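Local coordinates for protein TetR transcriptional regulator (Chloroflexus aurantiacus, PDB 3QBM) that probably binds DNA as a dimeric transcriptional regulator of the TetR family, through a helix-turn-helix domain at the N-terminal end of each chain, at residues V12-F20 / D32-E40. Residues are numbered along the deposited sequence; the frame is centred on the assembly and turned at random. Where two conformers were deposited one is given.
Sequences VVAQAAALF and DIMAATGLE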
ATOM      1  N   VAL A  12      13.927  -4.127  23.163  1.00 29.23           N
ATOM      2  CA  VAL A  12      14.643  -3.812  21.938  1.00 28.91           C
ATOM      3  C   VAL A  12      13.742  -4.051  20.728  1.00 27.38           C
ATOM      4  O   VAL A  12      13.637  -3.196  19.873  1.00 25.83           O
ATOM      5  CB  VAL A  12      15.961  -4.603  21.810  1.00 28.70           C
ATOM      6  CG1 VAL A  12      16.634  -4.285  20.485  1.00 29.08           C
ATOM      7  CG2 VAL A  12      16.884  -4.255  22.978  1.00 23.79           C
ATOM      8  N   VAL A  13      13.093  -5.216  20.679  1.00 28.26           N
ATOM      9  CA  VAL A  13      12.235  -5.571  19.560  1.00 29.17           C
ATOM     10  C   VAL A  13      11.138  -4.527  19.387  1.00 24.79           C
ATOM     11  O   VAL A  13      10.848  -4.117  18.262  1.00 26.90           O
ATOM     12  CB  VAL A  13      11.617  -6.990  19.727  1.00 30.94           C
ATOM     13  CG1 VAL A  13      10.454  -7.160  18.835  1.00 33.71           C
ATOM     14  CG2 VAL A  13      12.659  -8.077  19.461  1.00 30.89           C
ATOM     15  N   ALA A  14      10.541  -4.079  20.490  1.00 27.18           N
ATOM     16  CA  ALA A  14       9.459  -3.066  20.435  1.00 25.80           C
ATOM     17  C   ALA A  14       9.981  -1.737  19.869  1.00 25.01           C
ATOM     18  O   ALA A  14       9.354  -1.115  19.022  1.00 24.62           O
ATOM     19  CB  ALA A  14       8.806  -2.855  21.807  1.00 26.26           C
ATOM     20  N   GLN A  15      11.139  -1.305  20.323  1.00 24.14           N
ATOM     21  CA  GLN A  15      11.720  -0.058  19.795  1.00 22.85           C
ATOM     22  C   GLN A  15      12.178  -0.186  18.332  1.00 23.74           C
ATOM     23  O   GLN A  15      12.034   0.753  17.535  1.00 21.45           O
ATOM     24  CB  GLN A  15      12.897   0.382  20.656  1.00 24.98           C
ATOM     25  CG  GLN A  15      12.525   0.666  22.125  1.00 26.09           C
ATOM     26  CD  GLN A  15      11.556   1.823  22.275  1.00 33.69           C
ATOM     27  OE1 GLN A  15      11.561   2.775  21.487  1.00 28.86           O
ATOM     28  NE2 GLN A  15      10.712   1.739  23.296  1.00 27.97           N
ATOM     29  N   ALA A  16      12.762  -1.334  17.989  1.00 21.46           N
ATOM     30  CA  ALA A  16      13.202  -1.567  16.599  1.00 21.55           C
ATOM     31  C   ALA A  16      11.983  -1.491  15.684  1.00 19.39           C
ATOM     32  O   ALA A  16      12.022  -0.833  14.643  1.00 19.01           O
ATOM     33  CB  ALA A  16      13.868  -2.906  16.455  1.00 18.81           C
ATOM     34  N   ALA A  17      10.895  -2.134  16.102  1.00 20.21           N
ATOM     35  CA  ALA A  17       9.664  -2.157  15.293  1.00 20.05           C
ATOM     36  C   ALA A  17       9.179  -0.770  14.955  1.00 21.15           C
ATOM     37  O   ALA A  17       8.814  -0.496  13.803  1.00 18.57           O
ATOM     38  CB  ALA A  17       8.521  -2.968  15.981  1.00 21.61           C
ATOM     39  N   ALA A  18       9.181   0.123  15.936  1.00 23.48           N
ATOM     40  CA  ALA A  18       8.689   1.488  15.708  1.00 22.17           C
ATOM     41  C   ALA A  18       9.580   2.223  14.737  1.00 18.96           C
ATOM     42  O   ALA A  18       9.090   2.915  13.848  1.00 20.35           O
ATOM     43  CB  ALA A  18       8.562   2.264  17.027  1.00 23.88           C
ATOM     44  N   LEU A  19      10.907   2.054  14.853  1.00 17.95           N
ATOM     45  CA  LEU A  19      11.793   2.717  13.926  1.00 16.86           C
ATOM     46  C   LEU A  19      11.649   2.153  12.499  1.00 19.59           C
ATOM     47  O   LEU A  19      11.669   2.906  11.520  1.00 18.75           O
ATOM     48  CB  LEU A  19      13.259   2.579  14.370  1.00 19.18           C
ATOM     49  CG  LEU A  19      13.647   3.382  15.626  1.00 23.60           C
ATOM     50  CD1 LEU A  19      14.990   2.901  16.223  1.00 21.64           C
ATOM     51  CD2 LEU A  19      13.728   4.860  15.291  1.00 27.50           C
ATOM     52  N   PHE A  20      11.581   0.826  12.386  1.00 19.59           N
ATOM     53  CA  PHE A  20      11.500   0.194  11.067  1.00 20.50           C
ATOM     54  C   PHE A  20      10.183   0.588  10.376  1.00 18.66           C
ATOM     55  O   PHE A  20      10.113   0.683   9.158  1.00 17.12           O
ATOM     56  CB  PHE A  20      11.514  -1.337  11.156  1.00 21.23           C
ATOM     57  CG  PHE A  20      12.801  -1.941  11.602  1.00 17.10           C
ATOM     58  CD1 PHE A  20      14.009  -1.560  11.058  1.00 20.31           C
ATOM     59  CD2 PHE A  20      12.795  -3.008  12.498  1.00 22.53           C
ATOM     60  CE1 PHE A  20      15.177  -2.170  11.441  1.00 18.19           C
ATOM     61  CE2 PHE A  20      13.963  -3.621  12.867  1.00 21.45           C
ATOM     62  CZ  PHE A  20      15.143  -3.208  12.358  1.00 17.41           C
ATOM     63  N   ASP A  32      20.473   4.144  15.235  1.00 24.39           N
ATOM     64  CA  ASP A  32      19.110   4.638  15.582  1.00 23.32           C
ATOM     65  C   ASP A  32      18.492   3.714  16.635  1.00 23.14           C
ATOM     66  O   ASP A  32      17.908   4.177  17.584  1.00 27.42           O
ATOM     67  CB  ASP A  32      18.184   4.697  14.329  1.00 24.77           C
ATOM     68  CG  ASP A  32      18.736   5.614  13.223  1.00 28.09           C
ATOM     69  OD1 ASP A  32      19.091   6.754  13.557  1.00 35.38           O
ATOM     70  OD2 ASP A  32      18.835   5.214  12.038  1.00 29.51           O
ATOM     71  N   ILE A  33      18.623   2.400  16.452  1.00 21.48           N
ATOM     72  CA  ILE A  33      18.130   1.438  17.416  1.00 22.49           C
ATOM     73  C   ILE A  33      18.846   1.659  18.762  1.00 22.97           C
ATOM     74  O   ILE A  33      18.216   1.640  19.791  1.00 26.59           O
ATOM     75  CB  ILE A  33      18.292  -0.019  16.876  1.00 22.10           C
ATOM     76  CG1 ILE A  33      17.483  -0.205  15.573  1.00 25.15           C
ATOM     77  CG2 ILE A  33      17.836  -1.038  17.899  1.00 24.80           C
ATOM     78  CD1 ILE A  33      17.875  -1.451  14.786  1.00 25.47           C
HETATM   79  N   MSE A  34      20.155   1.885  18.740  1.00 24.17           N
HETATM   80  CA  MSE A  34      20.939   2.212  19.969  1.00 26.38           C
HETATM   81  C   MSE A  34      20.322   3.420  20.702  1.00 28.94           C
HETATM   82  O   MSE A  34      19.980   3.326  21.880  1.00 29.03           O
HETATM   83  CB  MSE A  34      22.427   2.481  19.628  1.00 24.22           C
HETATM   84  CG  MSE A  34      23.199   1.220  19.189  1.00 24.82           C
HETATM   85 SE   MSE A  34      24.850   1.611  18.281  0.75 22.44          SE
HETATM   86  CE  MSE A  34      25.560   2.800  19.657  1.00 23.01           C
ATOM     87  N   ALA A  35      20.140   4.524  19.980  1.00 27.69           N
ATOM     88  CA  ALA A  35      19.548   5.751  20.557  1.00 31.35           C
ATOM     89  C   ALA A  35      18.178   5.516  21.192  1.00 31.46           C
ATOM     90  O   ALA A  35      17.925   5.997  22.284  1.00 36.08           O
ATOM     91  CB  ALA A  35      19.441   6.860  19.481  1.00 29.19           C
ATOM     92  N   ALA A  36      17.305   4.771  20.519  1.00 28.07           N
ATOM     93  CA  ALA A  36      15.953   4.529  21.018  1.00 30.52           C
ATOM     94  C   ALA A  36      15.887   3.560  22.220  1.00 33.27           C
ATOM     95  O   ALA A  36      14.943   3.612  22.992  1.00 32.80           O
ATOM     96  CB  ALA A  36      15.079   4.000  19.903  1.00 26.37           C
ATOM     97  N   THR A  37      16.858   2.650  22.348  1.00 30.52           N
ATOM     98  CA  THR A  37      16.837   1.661  23.427  1.00 28.56           C
ATOM     99  C   THR A  37      17.758   2.084  24.560  1.00 30.28           C
ATOM    100  O   THR A  37      17.661   1.554  25.670  1.00 31.11           O
ATOM    101  CB  THR A  37      17.310   0.280  22.932  1.00 27.13           C
ATOM    102  OG1 THR A  37      18.654   0.401  22.426  1.00 20.39           O
ATOM    103  CG2 THR A  37      16.357  -0.279  21.832  1.00 27.61           C
ATOM    104  N   GLY A  38      18.627   3.049  24.277  1.00 30.45           N
ATOM    105  CA  GLY A  38      19.634   3.498  25.215  1.00 31.14           C
ATOM    106  C   GLY A  38      20.708   2.436  25.396  1.00 32.91           C
ATOM    107  O   GLY A  38      21.393   2.420  26.397  1.00 31.98           O
ATOM    108  N   LEU A  39      20.853   1.531  24.431  1.00 30.21           N
ATOM    109  CA  LEU A  39      21.831   0.460  24.573  1.00 28.49           C
ATOM    110  C   LEU A  39      22.998   0.608  23.614  1.00 26.79           C
ATOM    111  O   LEU A  39      22.884   1.212  22.569  1.00 26.63           O
ATOM    112  CB  LEU A  39      21.170  -0.906  24.345  1.00 29.90           C
ATOM    113  CG  LEU A  39      20.161  -1.500  25.327  1.00 29.60           C
ATOM    114  CD1 LEU A  39      19.612  -2.783  24.751  1.00 30.63           C
ATOM    115  CD2 LEU A  39      20.761  -1.781  26.727  1.00 29.99           C
ATOM    116  N   GLU A  40      24.138   0.063  24.009  1.00 26.24           N
ATOM    117  CA  GLU A  40      25.307   0.038  23.146  0.50 27.96           C
ATOM    118  C   GLU A  40      25.080  -1.076  22.122  1.00 25.25           C
ATOM    119  O   GLU A  40      24.255  -1.970  22.335  1.00 22.35           O
ATOM    120  CB  GLU A  40      26.580  -0.241  23.953  0.50 27.71           C
ATOM    121  CG  GLU A  40      26.841   0.705  25.152  0.50 36.83           C
ATOM    122  CD  GLU A  40      27.054   2.165  24.760  0.50 43.84           C
ATOM    123  OE1 GLU A  40      26.722   2.547  23.610  0.50 37.84           O
ATOM    124  OE2 GLU A  40      27.545   2.937  25.623  0.50 43.29           O
TER
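Leu-19 presses its CD1 methyl onto the helix holding Asp-32, Ile-33 and Ala-36, the branch lying 3.8 Å from Ala-36 CB and 3.5 Å from the carbonyl O of Asp-32. Leu-19 CG stands anti to its carbonyl carbon (chi1 -70°), which sends the CD1 branch across, and the small Ala-36 lets it come close to the backbone. Beside it Ile-33 is buried: its CD1 meets CZ of Phe-20 obliquely at 4.1 Å, and its CG2 faces Val-12 CG1. Beta-branched Val-12 spreads its two methyls, CG2 meeting Leu-39 CD1 at 3.6 Å.

Thr-37 divides its work. Its methyl CG2 rests on Gln-15 CB at 3.7 Å, the two side chains running in opposite directions, while OG1, turned back to its own chain (chi1 60°), accepts from Leu-39 N at 3.2 Å, forming an ST turn. Gly-38, between them, is the first residue past the helix to leave helical angles; its positive phi is one glycine adopts readily. Gln-15 CG lies beside Ala-36 O, and its amide CD and OE1 are also near Ala-36. An alanine here would keep CB against Thr-37 but is likely to uncover Ala-36 and its carbonyl at this partly exposed margin.

The axes of segments 12-20 and 32-37 come within 9.3 Å and cross at 125°; they belong to helices 2-23 and 30-37, the first two of the three-helical DNA-binding domain. No hydrogen bond spans the contact: van der Waals packing, mostly apolar, joins the segments, while polar groups within 32-40 shape the turn leading to helix 41-45, the probable recognition helix.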